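Side-chain contacts in reticulocyte binding protein (PDB 3FAW), which is a cell-wall-anchored pullulanase of group B Streptococcus and probably hydrolyses the alpha-1,6 branch linkages of pullulan and related alpha-glucans: residues D505-K508 against G514-S517; D518-S523 against F548-A553; N522-G527 against N605-T610. One frame throughout, in Å; residues are numbered along the deposited sequence.

Contact 1. Residues D505-K508 against G514-S517. With CA (calcium ion), chain E.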
loop_
_atom_site.group_PDB
_atom_site.type_symbol
_atom_site.label_atom_id
_atom_site.label_comp_id
_atom_site.label_asym_id
_atom_site.label_seq_id
_atom_site.Cartn_x
_atom_site.Cartn_y
_atom_site.Cartn_z
ATOM N N ASP A 505 -0.800 14.467 8.943
ATOM C CA ASP A 505 -1.405 15.741 9.368
ATOM C C ASP A 505 -2.851 15.915 8.900
ATOM O O ASP A 505 -3.561 16.790 9.387
ATOM C CB ASP A 505 -0.553 16.915 8.886
ATOM C CG ASP A 505 0.837 16.901 9.487
ATOM O OD1 ASP A 505 0.965 16.512 10.670
ATOM O OD2 ASP A 505 1.797 17.272 8.783
ATOM N N TRP A 506 -3.275 15.076 7.959
ATOM C CA TRP A 506 -4.665 15.015 7.496
ATOM C C TRP A 506 -5.604 14.390 8.537
ATOM O O TRP A 506 -6.816 14.610 8.496
ATOM C CB TRP A 506 -4.711 14.216 6.186
ATOM C CG TRP A 506 -6.060 14.013 5.566
ATOM C CD1 TRP A 506 -7.098 14.901 5.517
ATOM C CD2 TRP A 506 -6.496 12.852 4.852
ATOM N NE1 TRP A 506 -8.162 14.350 4.844
ATOM C CE2 TRP A 506 -7.815 13.095 4.420
ATOM C CE3 TRP A 506 -5.903 11.619 4.552
ATOM C CZ2 TRP A 506 -8.550 12.152 3.702
ATOM C CZ3 TRP A 506 -6.633 10.688 3.836
ATOM C CH2 TRP A 506 -7.943 10.960 3.420
ATOM N N MET A 507 -5.042 13.629 9.475
ATOM C CA MET A 507 -5.845 12.887 10.452
ATOM C C MET A 507 -6.668 13.790 11.378
ATOM O O MET A 507 -7.742 13.396 11.816
ATOM C CB MET A 507 -4.962 11.940 11.280
ATOM C CG MET A 507 -4.324 10.791 10.493
ATOM S SD MET A 507 -5.482 9.706 9.621
ATOM C CE MET A 507 -5.588 10.578 8.057
ATOM N N LYS A 508 -6.188 15.004 11.652
ATOM C CA LYS A 508 -6.943 15.953 12.482
ATOM C C LYS A 508 -8.159 16.594 11.788
ATOM O O LYS A 508 -8.936 17.277 12.457
ATOM C CB LYS A 508 -6.024 17.060 13.019
ATOM C CG LYS A 508 -5.575 18.079 11.981
ATOM C CD LYS A 508 -4.539 19.034 12.553
ATOM C CE LYS A 508 -4.003 19.979 11.483
ATOM N NZ LYS A 508 -5.078 20.800 10.851
ATOM N N GLY A 514 -7.220 5.658 8.031
ATOM C CA GLY A 514 -6.228 5.598 9.118
ATOM C C GLY A 514 -4.802 5.469 8.599
ATOM O O GLY A 514 -4.580 4.936 7.515
ATOM N N VAL A 515 -3.830 5.961 9.364
ATOM C CA VAL A 515 -2.426 5.910 8.944
ATOM C C VAL A 515 -1.554 5.129 9.926
ATOM O O VAL A 515 -1.823 5.093 11.131
ATOM C CB VAL A 515 -1.818 7.321 8.763
ATOM C CG1 VAL A 515 -2.570 8.094 7.676
ATOM C CG2 VAL A 515 -1.807 8.078 10.087
ATOM N N PHE A 516 -0.497 4.521 9.393
ATOM C CA PHE A 516 0.467 3.782 10.205
ATOM C C PHE A 516 1.147 4.687 11.223
ATOM O O PHE A 516 1.547 5.803 10.898
ATOM C CB PHE A 516 1.515 3.100 9.318
ATOM C CG PHE A 516 1.002 1.872 8.632
ATOM C CD1 PHE A 516 1.049 0.639 9.269
ATOM C CD2 PHE A 516 0.436 1.950 7.365
ATOM C CE1 PHE A 516 0.564 -0.501 8.646
ATOM C CE2 PHE A 516 -0.057 0.817 6.736
ATOM C CZ PHE A 516 0.006 -0.410 7.379
ATOM N N SER A 517 1.262 4.194 12.452
ATOM C CA SER A 517 1.925 4.923 13.522
ATOM C C SER A 517 3.396 4.523 13.641
ATOM O O SER A 517 3.740 3.556 14.326
ATOM C CB SER A 517 1.207 4.702 14.852
ATOM O OG SER A 517 1.819 5.453 15.887
HETATM CA CA CA E . -9.426 12.237 12.673
HETATM O O HOH W 1 -10.719 14.236 12.323
#

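Contact 2. Residues D518-S523 against F548-A553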
loop_
_atom_site.group_PDB
_atom_site.type_symbol
_atom_site.label_atom_id
_atom_site.label_comp_id
_atom_site.label_asym_id
_atom_site.label_seq_id
_atom_site.Cartn_x
_atom_site.Cartn_y
_atom_site.Cartn_z
ATOM N N ASP A 518 4.262 5.282 12.977
ATOM C CA ASP A 518 5.708 5.070 13.095
ATOM C C ASP A 518 6.241 5.384 14.503
ATOM O O ASP A 518 7.283 4.863 14.902
ATOM C CB ASP A 518 6.493 5.842 12.015
ATOM C CG ASP A 518 6.125 7.320 11.928
ATOM O OD1 ASP A 518 5.021 7.719 12.350
ATOM O OD2 ASP A 518 6.950 8.091 11.398
ATOM N N ASP A 519 5.513 6.212 15.252
ATOM C CA ASP A 519 5.895 6.583 16.617
ATOM C C ASP A 519 5.864 5.395 17.585
ATOM O O ASP A 519 6.806 5.196 18.353
ATOM C CB ASP A 519 4.984 7.698 17.141
ATOM C CG ASP A 519 5.608 8.482 18.282
ATOM O OD1 ASP A 519 6.819 8.765 18.217
ATOM O OD2 ASP A 519 4.880 8.843 19.230
ATOM N N ILE A 520 4.786 4.614 17.560
ATOM C CA ILE A 520 4.705 3.418 18.408
ATOM C C ILE A 520 5.702 2.350 17.936
ATOM O O ILE A 520 6.300 1.652 18.755
ATOM C CB ILE A 520 3.259 2.836 18.501
ATOM C CG1 ILE A 520 3.172 1.832 19.662
ATOM C CG2 ILE A 520 2.835 2.185 17.191
ATOM C CD1 ILE A 520 1.766 1.312 19.949
ATOM N N ARG A 521 5.884 2.235 16.621
ATOM C CA ARG A 521 6.902 1.342 16.056
ATOM C C ARG A 521 8.280 1.680 16.634
ATOM O O ARG A 521 8.907 0.843 17.288
ATOM C CB ARG A 521 6.915 1.451 14.525
ATOM C CG ARG A 521 7.992 0.620 13.814
ATOM C CD ARG A 521 8.162 1.079 12.370
ATOM N NE ARG A 521 8.961 2.304 12.266
ATOM C CZ ARG A 521 9.052 3.074 11.178
ATOM N NH1 ARG A 521 8.388 2.771 10.070
ATOM N NH2 ARG A 521 9.809 4.168 11.194
ATOM N N ASN A 522 8.722 2.921 16.415
ATOM C CA ASN A 522 10.038 3.384 16.874
ATOM C C ASN A 522 10.237 3.237 18.377
ATOM O O ASN A 522 11.263 2.717 18.828
ATOM C CB ASN A 522 10.260 4.851 16.489
ATOM C CG ASN A 522 10.465 5.044 15.001
ATOM O OD1 ASN A 522 10.541 4.084 14.242
ATOM N ND2 ASN A 522 10.561 6.299 14.579
ATOM N N SER A 523 9.254 3.704 19.146
ATOM C CA SER A 523 9.348 3.690 20.605
ATOM C C SER A 523 9.486 2.274 21.174
ATOM O O SER A 523 10.239 2.058 22.128
ATOM C CB SER A 523 8.136 4.386 21.225
ATOM O OG SER A 523 8.088 5.752 20.849
ATOM N N PHE A 548 2.569 5.475 26.978
ATOM C CA PHE A 548 1.181 5.421 27.435
ATOM C C PHE A 548 0.238 6.103 26.449
ATOM O O PHE A 548 -0.811 5.562 26.113
ATOM C CB PHE A 548 1.035 6.060 28.824
ATOM C CG PHE A 548 -0.381 6.070 29.338
ATOM C CD1 PHE A 548 -1.088 4.884 29.476
ATOM C CD2 PHE A 548 -1.011 7.263 29.669
ATOM C CE1 PHE A 548 -2.400 4.882 29.940
ATOM C CE2 PHE A 548 -2.322 7.268 30.141
ATOM C CZ PHE A 548 -3.016 6.077 30.275
ATOM N N LYS A 549 0.619 7.290 25.987
ATOM C CA LYS A 549 -0.159 8.012 24.981
ATOM C C LYS A 549 -0.265 7.242 23.659
ATOM O O LYS A 549 -1.317 7.259 23.022
ATOM C CB LYS A 549 0.417 9.420 24.763
ATOM C CG LYS A 549 0.118 10.363 25.921
ATOM C CD LYS A 549 1.032 11.576 25.940
ATOM C CE LYS A 549 0.634 12.544 27.065
ATOM N NZ LYS A 549 1.669 13.587 27.309
ATOM N N ASN A 550 0.811 6.570 23.251
ATOM C CA ASN A 550 0.755 5.676 22.080
ATOM C C ASN A 550 -0.251 4.539 22.287
ATOM O O ASN A 550 -1.078 4.271 21.415
ATOM C CB ASN A 550 2.137 5.107 21.735
ATOM C CG ASN A 550 2.932 6.009 20.806
ATOM O OD1 ASN A 550 4.086 6.346 21.082
ATOM N ND2 ASN A 550 2.320 6.398 19.693
ATOM N N ILE A 551 -0.195 3.902 23.456
ATOM C CA ILE A 551 -1.175 2.872 23.843
ATOM C C ILE A 551 -2.625 3.378 23.755
ATOM O O ILE A 551 -3.529 2.602 23.442
ATOM C CB ILE A 551 -0.894 2.322 25.269
ATOM C CG1 ILE A 551 0.429 1.550 25.296
ATOM C CG2 ILE A 551 -2.007 1.394 25.732
ATOM C CD1 ILE A 551 0.968 1.335 26.689
ATOM N N LYS A 552 -2.838 4.668 24.023
ATOM C CA LYS A 552 -4.161 5.315 23.864
ATOM C C LYS A 552 -4.481 5.773 22.427
ATOM O O LYS A 552 -5.523 6.393 22.192
ATOM C CB LYS A 552 -4.287 6.524 24.809
ATOM C CG LYS A 552 -4.405 6.170 26.288
ATOM C CD LYS A 552 -4.894 7.340 27.136
ATOM C CE LYS A 552 -3.907 8.506 27.161
ATOM N NZ LYS A 552 -4.436 9.648 27.967
ATOM N N ALA A 553 -3.597 5.461 21.475
ATOM C CA ALA A 553 -3.731 5.892 20.079
ATOM C C ALA A 553 -3.567 7.406 19.954
ATOM O O ALA A 553 -4.294 8.065 19.207
ATOM C CB ALA A 553 -5.073 5.436 19.483
#

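Contact 3. Residues N522-G527 against N605-T610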
loop_
_atom_site.group_PDB
_atom_site.type_symbol
_atom_site.label_atom_id
_atom_site.label_comp_id
_atom_site.label_asym_id
_atom_site.label_seq_id
_atom_site.Cartn_x
_atom_site.Cartn_y
_atom_site.Cartn_z
ATOM N N ASN A 522 8.722 2.921 16.415
ATOM C CA ASN A 522 10.038 3.384 16.874
ATOM C C ASN A 522 10.237 3.237 18.377
ATOM O O ASN A 522 11.263 2.717 18.828
ATOM C CB ASN A 522 10.260 4.851 16.489
ATOM C CG ASN A 522 10.465 5.044 15.001
ATOM O OD1 ASN A 522 10.541 4.084 14.242
ATOM N ND2 ASN A 522 10.561 6.299 14.579
ATOM N N SER A 523 9.254 3.704 19.146
ATOM C CA SER A 523 9.348 3.690 20.605
ATOM C C SER A 523 9.486 2.274 21.174
ATOM O O SER A 523 10.239 2.058 22.128
ATOM C CB SER A 523 8.136 4.386 21.225
ATOM O OG SER A 523 8.088 5.752 20.849
ATOM N N LEU A 524 8.771 1.315 20.586
ATOM C CA LEU A 524 8.792 -0.071 21.078
ATOM C C LEU A 524 9.992 -0.897 20.598
ATOM O O LEU A 524 10.554 -1.666 21.379
ATOM C CB LEU A 524 7.494 -0.799 20.708
ATOM C CG LEU A 524 6.193 -0.317 21.362
ATOM C CD1 LEU A 524 5.086 -1.354 21.162
ATOM C CD2 LEU A 524 6.381 -0.017 22.844
ATOM N N LYS A 525 10.373 -0.762 19.328
ATOM C CA LYS A 525 11.427 -1.631 18.757
ATOM C C LYS A 525 12.295 -1.007 17.650
ATOM O O LYS A 525 12.922 -1.730 16.878
ATOM C CB LYS A 525 10.809 -2.957 18.265
ATOM C CG LYS A 525 9.504 -2.828 17.475
ATOM C CD LYS A 525 9.656 -2.084 16.150
ATOM C CE LYS A 525 10.480 -2.876 15.131
ATOM N NZ LYS A 525 10.400 -2.278 13.776
ATOM N N SER A 526 12.333 0.323 17.589
ATOM C CA SER A 526 13.120 1.072 16.590
ATOM C C SER A 526 12.577 1.024 15.159
ATOM O O SER A 526 11.764 0.168 14.795
ATOM C CB SER A 526 14.598 0.643 16.586
ATOM O OG SER A 526 14.821 -0.530 15.811
ATOM N N GLY A 527 13.063 1.972 14.363
ATOM C CA GLY A 527 12.733 2.095 12.946
ATOM C C GLY A 527 13.462 3.290 12.352
ATOM O O GLY A 527 14.363 3.835 12.976
ATOM N N ASN A 605 4.026 -7.974 20.888
ATOM C CA ASN A 605 2.698 -8.386 20.427
ATOM C C ASN A 605 1.610 -8.098 21.461
ATOM O O ASN A 605 0.491 -7.735 21.100
ATOM C CB ASN A 605 2.686 -9.871 20.038
ATOM C CG ASN A 605 3.445 -10.152 18.744
ATOM O OD1 ASN A 605 4.017 -9.247 18.123
ATOM N ND2 ASN A 605 3.451 -11.418 18.331
ATOM N N VAL A 606 1.939 -8.259 22.741
ATOM C CA VAL A 606 1.018 -7.891 23.818
ATOM C C VAL A 606 0.632 -6.416 23.723
ATOM O O VAL A 606 -0.551 -6.071 23.783
ATOM C CB VAL A 606 1.628 -8.153 25.212
ATOM C CG1 VAL A 606 0.806 -7.466 26.291
ATOM C CG2 VAL A 606 1.727 -9.645 25.483
ATOM N N MET A 607 1.634 -5.554 23.563
ATOM C CA MET A 607 1.411 -4.111 23.565
ATOM C C MET A 607 0.571 -3.647 22.367
ATOM O O MET A 607 -0.346 -2.844 22.534
ATOM C CB MET A 607 2.750 -3.363 23.645
ATOM C CG MET A 607 3.466 -3.598 24.973
ATOM S SD MET A 607 4.959 -2.629 25.218
ATOM C CE MET A 607 5.944 -3.176 23.831
ATOM N N ILE A 608 0.855 -4.172 21.178
ATOM C CA ILE A 608 0.065 -3.839 19.985
ATOM C C ILE A 608 -1.391 -4.302 20.118
ATOM O O ILE A 608 -2.318 -3.570 19.763
ATOM C CB ILE A 608 0.686 -4.439 18.685
ATOM C CG1 ILE A 608 2.018 -3.760 18.362
ATOM C CG2 ILE A 608 -0.277 -4.292 17.494
ATOM C CD1 ILE A 608 1.929 -2.245 18.091
ATOM N N LEU A 609 -1.588 -5.507 20.648
ATOM C CA LEU A 609 -2.920 -6.108 20.701
ATOM C C LEU A 609 -3.774 -5.674 21.905
ATOM O O LEU A 609 -4.937 -6.080 22.014
ATOM C CB LEU A 609 -2.809 -7.629 20.622
ATOM C CG LEU A 609 -2.386 -8.108 19.227
ATOM C CD1 LEU A 609 -1.905 -9.545 19.263
ATOM C CD2 LEU A 609 -3.535 -7.942 18.222
ATOM N N THR A 610 -3.203 -4.857 22.793
ATOM C CA THR A 610 -3.952 -4.232 23.890
ATOM C C THR A 610 -3.963 -2.693 23.786
ATOM O O THR A 610 -4.433 -2.000 24.700
ATOM C CB THR A 610 -3.400 -4.673 25.274
ATOM O OG1 THR A 610 -1.998 -4.383 25.365
ATOM C CG2 THR A 610 -3.609 -6.163 25.481
#

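Contact 1. Residues D505-K508 against G514-S517
M507 and V515 form a small, buried, purely apolar contact at the wall of the catalytic TIM barrel, where the loop that leaves barrel strand 482-485 folds back against the next strand, 513-516. Residues 505-508 have helical backbone angles without the regular bonds of a helix, and from this turn M507 reaches toward V515, the two side chains meeting tip to tip. Three methionine atoms share the work over the two branches of the valine: CG lies 3.7 Å from V515 CG2, SD is 3.9 Å from V515 CG1, and CE keeps the same 3.9 Å from V515 CG1. The thioether chain is bent twice, at chi2 (-57°) and again at chi3 (89°), which turns CE back toward M507's own backbone, so that CG and SD face the valine and CE stays beside V515 CG1. The sulfur also lies 4.2 Å (M507 SD to G514 CA) from the strand backbone. F558 touches both M507 and V515, while M459 and Q504 also pack on the valine, which is held in the barrel sheet by backbone bonds to D565 and V567. The other end of M507 does something quite different. Its carbonyl oxygen binds a calcium ion at 2.2 Å, in a site it shares with a water, T510 O and the carboxylates of D511, D561 and D565. One residue thus serves two environments, offering a hard oxygen ligand to the metal and a soft thioether to the barrel wall. Dispersion alone joins the two segments here, and the pairing is consistent with a turn held from both sides of M507, by calcium at its backbone and by hydrocarbon at its side chain.

Contact 2. Residues D518-S523 against F548-A553
Helix 518-525, which follows TIM-barrel strand 513-516, and helix 544-551, in the connection to strand 566-568, come closest at I520 and N550, whose CA atoms are only 5.8 Å apart, a spacing that puts the asparagine side chain directly against the backbone of the facing helix. N550 carries the contact, lying against D519, I520 and S523. Against I520 it is the aliphatic stem that packs: N550 CB is 4.0 Å from I520 CG1, and the two side chains slide past each other in opposite directions. With CG1 anti to the backbone nitrogen (chi1 -166°), the longer branch of I520 runs along this stem. D519 crosses N550 at about a right angle, its carboxylate plane turned 58° from that of the amide. D519 OD2 accepts a hydrogen bond from the backbone nitrogen of G556, in the loop beyond the second helix. S523 stands at the margin of the amide, and its hydroxyl turns back into its own helix, OG donating to D519 O at 2.9 Å. That carbonyl also receives S523 N, from the opposite face of its plane. The second helix, which runs to I551, is closed by a Schellman motif with A553 as the residue of positive phi, and A553 N bonds to N550 O at 2.8 Å. The chemistry is mixed: a buried amide flanked by isoleucine carbons and a carboxylate, with the acid held by G556 N.

Contact 3. Residues N522-G527 against N605-T610
L524 and M607 join two helices on the outside of the catalytic TIM barrel: helix 518-525, which follows barrel strand 513-516, and helix 590-609, which precedes barrel strand 614-618. Across the contact the interactions are apolar. The two side chains reach toward each other tip to tip, and the nearest CA atoms, those of the same two residues, are 8.8 Å apart. M607 runs out straight at chi2 and then bends at chi3 (-60°), which brings its terminal methyl into the fork of the leucine. A second, looser touch lies beside it, where I608 CD1 comes to 4.5 Å from L524 CD1. Around them, F536 and I537 pack on M607, I547 of helix 544-551 packs on L524, and I570 packs on I608, so the pair is enclosed in hydrocarbon on several sides.

Polar bonds lie within each segment or run to residues beyond both. S526 leaves the first helix with positive phi, although its nitrogen still bonds to N522 O, and K525 curls round, bent at each of its first three torsions, so that NZ reaches S526 O at 3.0 Å, nearly along the C=O axis. In the second helix T610 OG1 donates to V606 O at 2.7 Å, approaching from above the carbonyl plane; the same hydroxyl also bonds to Y739 OH of the C-terminal sheet. Packing is tightest at the centre, where M607 CE sits 3.3 Å from both L524 CD1 and L524 CD2, closer than ordinary van der Waals contact between carbons.

Following the chain from its N terminus, contact 1 comes first and closes the shortest loop, with five residues between its segments, before either of the others opens. Strand 513-516 then runs directly into helix 518-525, from which both remaining contacts start. Contact 2 closes 24 residues later on helix 544-551. Contact 3 shares N522 and S523 with it but spans 77 residues to reach helix 590-609, so the two loops overlap from a common origin. Their centres are 7 Å apart, and I520 meets I608 where they adjoin. Together the contacts tie a calcium-binding loop, a barrel strand and three outer helices of the TIM barrel.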